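Uncharacterized protein lp_2219 (Lactobacillus plantarum, PDB 3HFQ) is of unknown function but folds as a seven-bladed beta-propeller of the lactonase family and may therefore act on a small substrate, perhaps a sugar lactone. Local coordinates at residues A[134-145]-A[185-193]; A[233-244]-A[255-263]. The protein carries 1 engineered substitution. All coordinates share one frame; numbering follows the deposited sequence.

Contact 1. Residues A[134-145]-A[185-193]; sequences PRPEQDGSHIHY and AGFGPRHLV. With PO4 (phosphate ion), chain C.
His144 and Arg190 meet around a phosphate ion that probably came from the crystallisation liquor. NE2 of His144 donates to its O4 (2.7 Å), with the phosphate at the edge of the imidazole, while NE and NH2 of Arg190 both donate to O2. With CG anti to the backbone N (chi1 -168°) and the chain straight as far as NE, Arg190 runs over one face of the imidazole; its CG makes a CH-pi contact 3.9 Å from the His144 ring centroid. A flat, polar ring suits this place, offering a face to the methylenes and an N-H to the anion. Next along the strands, CD2 of Tyr145 rests on one face of the His191 ring, and Tyr145 CE1 packs against CG of Leu192 (3.9 Å). A water bridges Tyr145 OH (2.6 Å) and the Leu192 carbonyl. A phenylalanine in place of Tyr145 would probably leave that water without one of its anchors. Further out, a CB on Gly186 would run into NH1 of Arg135, so glycine suits the place. Glu206 forms a salt bridge with Arg190. Strand 143-148 pairs with 154-158 and strand 189-194 with 200-205, each pair beginning one of two successive blades.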
loop_
_atom_site.group_PDB
_atom_site.type_symbol
_atom_site.label_atom_id
_atom_site.label_comp_id
_atom_site.label_asym_id
_atom_site.label_seq_id
_atom_site.Cartn_x
_atom_site.Cartn_y
_atom_site.Cartn_z
ATOM N N PRO A 134 -8.798 -18.912 -10.590
ATOM C CA PRO A 134 -9.394 -19.056 -11.922
ATOM C C PRO A 134 -8.913 -18.056 -12.973
ATOM O O PRO A 134 -8.877 -18.371 -14.160
ATOM C CB PRO A 134 -10.885 -18.913 -11.640
ATOM C CG PRO A 134 -10.900 -17.903 -10.528
ATOM C CD PRO A 134 -9.802 -18.432 -9.621
ATOM N N ARG A 135 -8.547 -16.854 -12.539
ATOM C CA ARG A 135 -8.094 -15.816 -13.461
ATOM C C ARG A 135 -6.656 -16.016 -13.951
ATOM O O ARG A 135 -5.822 -16.597 -13.256
ATOM C CB ARG A 135 -8.247 -14.437 -12.803
ATOM C CG ARG A 135 -9.698 -13.934 -12.704
ATOM C CD ARG A 135 -9.810 -12.791 -11.692
ATOM N NE ARG A 135 -10.924 -11.873 -11.933
ATOM C CZ ARG A 135 -12.211 -12.152 -11.743
ATOM N NH1 ARG A 135 -12.588 -13.345 -11.302
ATOM N NH2 ARG A 135 -13.128 -11.226 -11.989
ATOM N N PRO A 136 -6.350 -15.528 -15.167
ATOM C CA PRO A 136 -5.019 -15.644 -15.776
ATOM C C PRO A 136 -3.903 -15.120 -14.877
ATOM O O PRO A 136 -2.783 -15.633 -14.893
ATOM C CB PRO A 136 -5.149 -14.816 -17.054
ATOM C CG PRO A 136 -6.601 -14.950 -17.401
ATOM C CD PRO A 136 -7.265 -14.786 -16.052
ATOM N N GLU A 137 -4.213 -14.093 -14.092
ATOM C CA GLU A 137 -3.223 -13.500 -13.202
ATOM C C GLU A 137 -2.957 -14.366 -11.978
ATOM O O GLU A 137 -1.984 -14.150 -11.257
ATOM C CB GLU A 137 -3.683 -12.107 -12.745
ATOM C CG GLU A 137 -3.849 -11.100 -13.876
ATOM C CD GLU A 137 -5.261 -11.055 -14.433
ATOM O OE1 GLU A 137 -6.032 -12.011 -14.202
ATOM O OE2 GLU A 137 -5.595 -10.058 -15.112
ATOM N N GLN A 138 -3.811 -15.357 -11.755
ATOM C CA GLN A 138 -3.673 -16.225 -10.591
ATOM C C GLN A 138 -3.044 -17.582 -10.885
ATOM O O GLN A 138 -3.563 -18.616 -10.480
ATOM C CB GLN A 138 -5.046 -16.404 -9.943
ATOM C CG GLN A 138 -5.672 -15.084 -9.517
ATOM C CD GLN A 138 -7.087 -15.244 -9.003
ATOM O OE1 GLN A 138 -7.976 -15.692 -9.730
ATOM N NE2 GLN A 138 -7.306 -14.875 -7.745
ATOM N N ASP A 139 -1.909 -17.565 -11.574
ATOM C CA ASP A 139 -1.204 -18.793 -11.926
ATOM C C ASP A 139 -0.504 -19.442 -10.732
ATOM O O ASP A 139 -0.182 -20.630 -10.763
ATOM C CB ASP A 139 -0.178 -18.514 -13.032
ATOM C CG ASP A 139 0.726 -17.334 -12.713
ATOM O OD1 ASP A 139 1.937 -17.419 -13.011
ATOM O OD2 ASP A 139 0.229 -16.316 -12.181
ATOM N N GLY A 140 -0.267 -18.660 -9.684
ATOM C CA GLY A 140 0.389 -19.187 -8.500
ATOM C C GLY A 140 0.197 -18.240 -7.331
ATOM O O GLY A 140 -0.552 -17.273 -7.439
ATOM N N SER A 141 0.862 -18.511 -6.212
ATOM C CA SER A 141 0.738 -17.644 -5.046
ATOM C C SER A 141 1.374 -16.292 -5.324
ATOM O O SER A 141 2.484 -16.217 -5.848
ATOM C CB SER A 141 1.412 -18.275 -3.827
ATOM O OG SER A 141 1.471 -17.344 -2.760
ATOM N N HIS A 142 0.665 -15.229 -4.957
ATOM C CA HIS A 142 1.141 -13.866 -5.156
ATOM C C HIS A 142 0.824 -13.030 -3.913
ATOM O O HIS A 142 -0.274 -12.499 -3.781
ATOM C CB HIS A 142 0.461 -13.258 -6.389
ATOM C CG HIS A 142 0.807 -13.950 -7.675
ATOM N ND1 HIS A 142 -0.109 -14.131 -8.694
ATOM C CD2 HIS A 142 1.970 -14.479 -8.121
ATOM C CE1 HIS A 142 0.480 -14.741 -9.709
ATOM N NE2 HIS A 142 1.740 -14.963 -9.388
ATOM N N ILE A 143 1.787 -12.922 -3.000
ATOM C CA ILE A 143 1.589 -12.151 -1.774
ATOM C C ILE A 143 1.741 -10.669 -2.104
ATOM O O ILE A 143 2.713 -10.269 -2.739
ATOM C CB ILE A 143 2.614 -12.561 -0.686
ATOM C CG1 ILE A 143 2.559 -14.075 -0.464
ATOM C CG2 ILE A 143 2.297 -11.855 0.622
ATOM C CD1 ILE A 143 1.180 -14.597 -0.055
ATOM N N HIS A 144 0.792 -9.848 -1.660
ATOM C CA HIS A 144 0.835 -8.426 -1.988
ATOM C C HIS A 144 0.711 -7.478 -0.800
ATOM O O HIS A 144 0.739 -6.254 -0.970
ATOM C CB HIS A 144 -0.287 -8.111 -2.979
ATOM C CG HIS A 144 0.108 -7.152 -4.058
ATOM N ND1 HIS A 144 0.792 -5.984 -3.802
ATOM C CD2 HIS A 144 -0.071 -7.200 -5.398
ATOM C CE1 HIS A 144 1.023 -5.355 -4.939
ATOM N NE2 HIS A 144 0.509 -6.070 -5.925
ATOM N N TYR A 145 0.577 -8.031 0.399
ATOM C CA TYR A 145 0.408 -7.196 1.579
ATOM C C TYR A 145 0.808 -7.958 2.831
ATOM O O TYR A 145 0.441 -9.123 3.004
ATOM C CB TYR A 145 -1.063 -6.750 1.653
ATOM C CG TYR A 145 -1.456 -5.893 2.844
ATOM C CD1 TYR A 145 -1.787 -6.470 4.070
ATOM C CD2 TYR A 145 -1.538 -4.506 2.727
ATOM C CE1 TYR A 145 -2.196 -5.682 5.153
ATOM C CE2 TYR A 145 -1.940 -3.709 3.805
ATOM C CZ TYR A 145 -2.270 -4.306 5.012
ATOM O OH TYR A 145 -2.664 -3.529 6.079
ATOM N N ALA A 185 -13.708 -17.259 -5.578
ATOM C CA ALA A 185 -12.723 -17.430 -6.642
ATOM C C ALA A 185 -12.686 -16.258 -7.623
ATOM O O ALA A 185 -13.713 -15.861 -8.170
ATOM C CB ALA A 185 -12.994 -18.731 -7.392
ATOM N N GLY A 186 -11.491 -15.712 -7.838
ATOM C CA GLY A 186 -11.338 -14.600 -8.762
ATOM C C GLY A 186 -11.423 -13.216 -8.137
ATOM O O GLY A 186 -11.314 -12.204 -8.834
ATOM N N PHE A 187 -11.625 -13.165 -6.826
ATOM C CA PHE A 187 -11.719 -11.890 -6.123
ATOM C C PHE A 187 -10.411 -11.120 -6.276
ATOM O O PHE A 187 -10.418 -9.911 -6.510
ATOM C CB PHE A 187 -12.030 -12.126 -4.639
ATOM C CG PHE A 187 -12.220 -10.857 -3.843
ATOM C CD1 PHE A 187 -11.167 -10.305 -3.122
ATOM C CD2 PHE A 187 -13.457 -10.213 -3.821
ATOM C CE1 PHE A 187 -11.340 -9.128 -2.385
ATOM C CE2 PHE A 187 -13.643 -9.039 -3.093
ATOM C CZ PHE A 187 -12.581 -8.494 -2.371
ATOM N N GLY A 188 -9.293 -11.834 -6.155
ATOM C CA GLY A 188 -7.982 -11.218 -6.286
ATOM C C GLY A 188 -7.687 -10.168 -5.229
ATOM O O GLY A 188 -7.417 -9.014 -5.570
ATOM N N PRO A 189 -7.711 -10.538 -3.936
ATOM C CA PRO A 189 -7.445 -9.603 -2.834
ATOM C C PRO A 189 -6.039 -9.017 -2.930
ATOM O O PRO A 189 -5.091 -9.726 -3.250
ATOM C CB PRO A 189 -7.639 -10.473 -1.598
ATOM C CG PRO A 189 -7.140 -11.818 -2.073
ATOM C CD PRO A 189 -7.781 -11.927 -3.441
ATOM N N ARG A 190 -5.905 -7.729 -2.630
ATOM C CA ARG A 190 -4.609 -7.065 -2.752
ATOM C C ARG A 190 -4.129 -6.386 -1.474
ATOM O O ARG A 190 -3.110 -6.779 -0.901
ATOM C CB ARG A 190 -4.681 -6.045 -3.893
ATOM C CG ARG A 190 -3.338 -5.458 -4.338
ATOM C CD ARG A 190 -3.570 -4.456 -5.468
ATOM N NE ARG A 190 -2.330 -3.938 -6.041
ATOM C CZ ARG A 190 -1.623 -2.930 -5.537
ATOM N NH1 ARG A 190 -2.024 -2.309 -4.432
ATOM N NH2 ARG A 190 -0.511 -2.537 -6.148
ATOM N N HIS A 191 -4.859 -5.356 -1.049
ATOM C CA HIS A 191 -4.533 -4.598 0.161
ATOM C C HIS A 191 -5.777 -4.464 1.034
ATOM O O HIS A 191 -6.899 -4.637 0.560
ATOM C CB HIS A 191 -4.073 -3.171 -0.178
ATOM C CG HIS A 191 -2.651 -3.072 -0.655
ATOM N ND1 HIS A 191 -1.985 -1.861 -0.706
ATOM C CD2 HIS A 191 -1.790 -4.000 -1.103
ATOM C CE1 HIS A 191 -0.766 -2.061 -1.169
ATOM N NE2 HIS A 191 -0.612 -3.347 -1.422
ATOM N N LEU A 192 -5.568 -4.140 2.304
ATOM C CA LEU A 192 -6.670 -3.930 3.237
ATOM C C LEU A 192 -6.289 -2.826 4.213
ATOM O O LEU A 192 -5.130 -2.406 4.271
ATOM C CB LEU A 192 -7.007 -5.223 4.001
ATOM C CG LEU A 192 -6.040 -5.882 4.992
ATOM C CD1 LEU A 192 -5.901 -5.047 6.266
ATOM C CD2 LEU A 192 -6.587 -7.259 5.349
ATOM N N VAL A 193 -7.272 -2.348 4.967
ATOM C CA VAL A 193 -7.046 -1.306 5.957
ATOM C C VAL A 193 -8.061 -1.520 7.079
ATOM O O VAL A 193 -9.223 -1.833 6.818
ATOM C CB VAL A 193 -7.214 0.114 5.339
ATOM C CG1 VAL A 193 -8.650 0.320 4.849
ATOM C CG2 VAL A 193 -6.830 1.171 6.358
HETATM P P PO4 C . -0.264 -5.597 -9.054
HETATM O O1 PO4 C . -0.211 -5.450 -10.621
HETATM O O2 PO4 C . -0.965 -4.334 -8.427
HETATM O O3 PO4 C . -1.071 -6.897 -8.670
HETATM O O4 PO4 C . 1.204 -5.707 -8.485
HETATM O O HOH W 1 -3.226 -1.014 6.145
#

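Contact 2. Residues A[233-244]-A[255-263]; sequences PADYTAHNGAAA and YVSNRGYNT. With PO4 (phosphate ion), chain C.
Arg259 reaches across strand 241-244 from its own strand. CB lies 3.4 Å from the Gly241 carbonyl oxygen, CG still lies beside that oxygen, and CD nears Ala243 CB. The chain bends at chi3 (-69°), which brings NE back to Gly241 O in a nearly straight bond of 3.1 Å (171°). Gly241 O is thus gripped twice, by NE and by the backbone N of Arg259, from opposite faces of its carbonyl plane. At the tip, NH2 donates to Ala242 O (3.1 Å) and to phosphate O2, which NH1 of Arg259 also reaches (2.7 Å). The methyl of Ala243 is small enough for the guanidinium face to come over it while the N-H edge meets the carbonyls; Glu206 adds a salt bridge to NH2. Along the same strands, OG of Ser257 accepts from Ala244 N and is also hydrogen-bonded to the Pro288 carbonyl, a short polar side chain fitting beside small alanines. At the outer end, the edge of Tyr261 points into the face of Tyr236, with CD1 of each ring 3.6 Å apart, and Pro233 CD packs over a face of Tyr261. The whole is an antiparallel hairpin of the first two strands of a propeller blade, its arginine turned toward the bound phosphate.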
loop_
_atom_site.group_PDB
_atom_site.type_symbol
_atom_site.label_atom_id
_atom_site.label_comp_id
_atom_site.label_asym_id
_atom_site.label_seq_id
_atom_site.Cartn_x
_atom_site.Cartn_y
_atom_site.Cartn_z
ATOM N N PRO A 233 -18.258 1.686 -12.180
ATOM C CA PRO A 233 -19.619 1.552 -12.710
ATOM C C PRO A 233 -19.930 0.120 -13.122
ATOM O O PRO A 233 -19.050 -0.615 -13.576
ATOM C CB PRO A 233 -19.621 2.510 -13.896
ATOM C CG PRO A 233 -18.707 3.598 -13.431
ATOM C CD PRO A 233 -17.557 2.805 -12.836
ATOM N N ALA A 234 -21.188 -0.269 -12.966
ATOM C CA ALA A 234 -21.617 -1.617 -13.308
ATOM C C ALA A 234 -21.442 -1.930 -14.792
ATOM O O ALA A 234 -21.246 -3.086 -15.165
ATOM C CB ALA A 234 -23.071 -1.814 -12.898
ATOM N N ASP A 235 -21.503 -0.907 -15.639
ATOM C CA ASP A 235 -21.365 -1.125 -17.074
ATOM C C ASP A 235 -19.958 -0.948 -17.646
ATOM O O ASP A 235 -19.756 -1.135 -18.847
ATOM C CB ASP A 235 -22.341 -0.228 -17.844
ATOM C CG ASP A 235 -22.218 1.232 -17.464
ATOM O OD1 ASP A 235 -21.200 1.605 -16.843
ATOM O OD2 ASP A 235 -23.138 2.011 -17.798
ATOM N N TYR A 236 -18.985 -0.588 -16.809
ATOM C CA TYR A 236 -17.620 -0.422 -17.303
ATOM C C TYR A 236 -16.987 -1.805 -17.440
ATOM O O TYR A 236 -16.565 -2.411 -16.455
ATOM C CB TYR A 236 -16.782 0.434 -16.353
ATOM C CG TYR A 236 -15.491 0.913 -16.982
ATOM C CD1 TYR A 236 -15.497 1.919 -17.951
ATOM C CD2 TYR A 236 -14.269 0.323 -16.651
ATOM C CE1 TYR A 236 -14.313 2.329 -18.572
ATOM C CE2 TYR A 236 -13.080 0.726 -17.267
ATOM C CZ TYR A 236 -13.112 1.725 -18.229
ATOM O OH TYR A 236 -11.945 2.111 -18.850
ATOM N N THR A 237 -16.908 -2.284 -18.677
ATOM C CA THR A 237 -16.375 -3.607 -18.975
ATOM C C THR A 237 -14.901 -3.699 -19.356
ATOM O O THR A 237 -14.363 -4.800 -19.473
ATOM C CB THR A 237 -17.208 -4.258 -20.092
ATOM O OG1 THR A 237 -17.381 -3.319 -21.160
ATOM C CG2 THR A 237 -18.575 -4.669 -19.564
ATOM N N ALA A 238 -14.243 -2.560 -19.548
ATOM C CA ALA A 238 -12.828 -2.562 -19.911
ATOM C C ALA A 238 -11.966 -2.958 -18.715
ATOM O O ALA A 238 -12.468 -3.099 -17.603
ATOM C CB ALA A 238 -12.414 -1.185 -20.429
ATOM N N HIS A 239 -10.669 -3.131 -18.948
ATOM C CA HIS A 239 -9.744 -3.524 -17.888
ATOM C C HIS A 239 -9.719 -2.562 -16.708
ATOM O O HIS A 239 -9.707 -1.346 -16.876
ATOM C CB HIS A 239 -8.321 -3.669 -18.453
ATOM C CG HIS A 239 -7.273 -3.938 -17.410
ATOM N ND1 HIS A 239 -6.763 -2.954 -16.592
ATOM C CD2 HIS A 239 -6.647 -5.086 -17.055
ATOM C CE1 HIS A 239 -5.867 -3.483 -15.775
ATOM N NE2 HIS A 239 -5.779 -4.773 -16.035
ATOM N N ASN A 240 -9.744 -3.122 -15.506
ATOM C CA ASN A 240 -9.659 -2.321 -14.301
ATOM C C ASN A 240 -9.109 -3.169 -13.180
ATOM O O ASN A 240 -9.543 -4.305 -12.970
ATOM C CB ASN A 240 -11.009 -1.759 -13.858
ATOM C CG ASN A 240 -10.858 -0.727 -12.747
ATOM O OD1 ASN A 240 -10.479 0.415 -13.000
ATOM N ND2 ASN A 240 -11.118 -1.135 -11.510
ATOM N N GLY A 241 -8.140 -2.609 -12.471
ATOM C CA GLY A 241 -7.547 -3.303 -11.349
ATOM C C GLY A 241 -7.506 -2.347 -10.174
ATOM O O GLY A 241 -6.807 -1.340 -10.224
ATOM N N ALA A 242 -8.271 -2.633 -9.126
ATOM C CA ALA A 242 -8.260 -1.767 -7.951
ATOM C C ALA A 242 -6.854 -1.892 -7.363
ATOM O O ALA A 242 -6.199 -2.918 -7.544
ATOM C CB ALA A 242 -9.315 -2.221 -6.950
ATOM N N ALA A 243 -6.381 -0.862 -6.667
ATOM C CA ALA A 243 -5.028 -0.913 -6.118
ATOM C C ALA A 243 -4.897 -0.567 -4.639
ATOM O O ALA A 243 -4.915 -1.453 -3.781
ATOM C CB ALA A 243 -4.104 -0.011 -6.947
ATOM N N ALA A 244 -4.745 0.721 -4.346
ATOM C CA ALA A 244 -4.583 1.182 -2.973
ATOM C C ALA A 244 -5.913 1.445 -2.289
ATOM O O ALA A 244 -6.905 1.758 -2.945
ATOM C CB ALA A 244 -3.731 2.442 -2.947
ATOM N N TYR A 255 -11.368 5.168 0.762
ATOM C CA TYR A 255 -10.942 5.547 -0.578
ATOM C C TYR A 255 -10.215 4.391 -1.262
ATOM O O TYR A 255 -9.490 3.640 -0.612
ATOM C CB TYR A 255 -10.012 6.772 -0.512
ATOM C CG TYR A 255 -10.621 7.980 0.181
ATOM C CD1 TYR A 255 -10.766 8.016 1.569
ATOM C CD2 TYR A 255 -11.100 9.062 -0.557
ATOM C CE1 TYR A 255 -11.385 9.096 2.202
ATOM C CE2 TYR A 255 -11.720 10.146 0.065
ATOM C CZ TYR A 255 -11.862 10.155 1.444
ATOM O OH TYR A 255 -12.521 11.198 2.065
ATOM N N VAL A 256 -10.421 4.238 -2.568
ATOM C CA VAL A 256 -9.739 3.189 -3.320
ATOM C C VAL A 256 -9.385 3.714 -4.711
ATOM O O VAL A 256 -10.132 4.504 -5.288
ATOM C CB VAL A 256 -10.616 1.909 -3.444
ATOM C CG1 VAL A 256 -11.863 2.190 -4.264
ATOM C CG2 VAL A 256 -9.808 0.781 -4.070
ATOM N N SER A 257 -8.231 3.308 -5.238
ATOM C CA SER A 257 -7.828 3.755 -6.565
ATOM C C SER A 257 -8.105 2.675 -7.608
ATOM O O SER A 257 -7.986 1.477 -7.332
ATOM C CB SER A 257 -6.343 4.146 -6.580
ATOM O OG SER A 257 -5.507 3.048 -6.260
ATOM N N ASN A 258 -8.482 3.114 -8.804
ATOM C CA ASN A 258 -8.800 2.215 -9.906
ATOM C C ASN A 258 -7.853 2.416 -11.086
ATOM O O ASN A 258 -7.764 3.517 -11.631
ATOM C CB ASN A 258 -10.239 2.458 -10.382
ATOM C CG ASN A 258 -11.278 2.065 -9.345
ATOM O OD1 ASN A 258 -12.010 2.910 -8.824
ATOM N ND2 ASN A 258 -11.346 0.781 -9.041
ATOM N N ARG A 259 -7.151 1.356 -11.474
ATOM C CA ARG A 259 -6.236 1.414 -12.613
ATOM C C ARG A 259 -6.983 0.927 -13.848
ATOM O O ARG A 259 -7.293 -0.258 -13.977
ATOM C CB ARG A 259 -5.022 0.526 -12.369
ATOM C CG ARG A 259 -4.095 1.032 -11.286
ATOM C CD ARG A 259 -3.056 -0.022 -10.958
ATOM N NE ARG A 259 -3.663 -1.175 -10.293
ATOM C CZ ARG A 259 -2.979 -2.218 -9.833
ATOM N NH1 ARG A 259 -1.660 -2.256 -9.971
ATOM N NH2 ARG A 259 -3.611 -3.211 -9.215
ATOM N N GLY A 260 -7.259 1.852 -14.757
ATOM C CA GLY A 260 -8.003 1.530 -15.963
ATOM C C GLY A 260 -9.096 2.577 -16.058
ATOM O O GLY A 260 -9.109 3.390 -16.980
ATOM N N TYR A 261 -10.015 2.564 -15.098
ATOM C CA TYR A 261 -11.082 3.558 -15.072
ATOM C C TYR A 261 -10.417 4.850 -14.593
ATOM O O TYR A 261 -10.950 5.950 -14.756
ATOM C CB TYR A 261 -12.194 3.132 -14.104
ATOM C CG TYR A 261 -13.454 3.963 -14.223
ATOM C CD1 TYR A 261 -14.130 4.063 -15.439
ATOM C CD2 TYR A 261 -13.964 4.655 -13.127
ATOM C CE1 TYR A 261 -15.280 4.840 -15.560
ATOM C CE2 TYR A 261 -15.110 5.433 -13.238
ATOM C CZ TYR A 261 -15.764 5.518 -14.456
ATOM O OH TYR A 261 -16.898 6.287 -14.568
ATOM N N ASN A 262 -9.239 4.685 -13.999
ATOM C CA ASN A 262 -8.417 5.783 -13.499
ATOM C C ASN A 262 -9.114 6.819 -12.625
ATOM O O ASN A 262 -9.181 8.005 -12.968
ATOM C CB ASN A 262 -7.719 6.482 -14.675
ATOM C CG ASN A 262 -6.825 5.542 -15.462
ATOM O OD1 ASN A 262 -6.250 4.603 -14.906
ATOM N ND2 ASN A 262 -6.690 5.797 -16.760
ATOM N N THR A 263 -9.613 6.373 -11.478
ATOM C CA THR A 263 -10.287 7.267 -10.545
ATOM C C THR A 263 -10.001 6.848 -9.118
ATOM O O THR A 263 -9.375 5.822 -8.861
ATOM C CB THR A 263 -11.818 7.179 -10.661
ATOM O OG1 THR A 263 -12.230 5.859 -10.276
ATOM C CG2 THR A 263 -12.286 7.459 -12.078
HETATM P P PO4 C . -0.264 -5.597 -9.054
HETATM O O1 PO4 C . -0.211 -5.450 -10.621
HETATM O O2 PO4 C . -0.965 -4.334 -8.427
HETATM O O3 PO4 C . -1.071 -6.897 -8.670
HETATM O O4 PO4 C . 1.204 -5.707 -8.485
#

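In the fold
Following the chain from the N terminus, contact 1 comes first: 134-145 leads into strand 143-148, the chain then completes that four-stranded blade, and 185-193 returns beside it as the start of the next. It closes the loop formed by one blade and joins that blade to its successor. Contact 2 opens only after contact 1 has closed, so the two follow in series, neither nesting nor crossing. It closes a short hairpin within the blade that begins with strand 241-247 and ends with strand 275-282. Their centres lie about 16 Å apart, yet they meet at the phosphate, which takes bonds from both, and Arg190 NH1 makes a weak hydrogen bond to Ala243 O. Three consecutive blades are thus tied together around the bound phosphate.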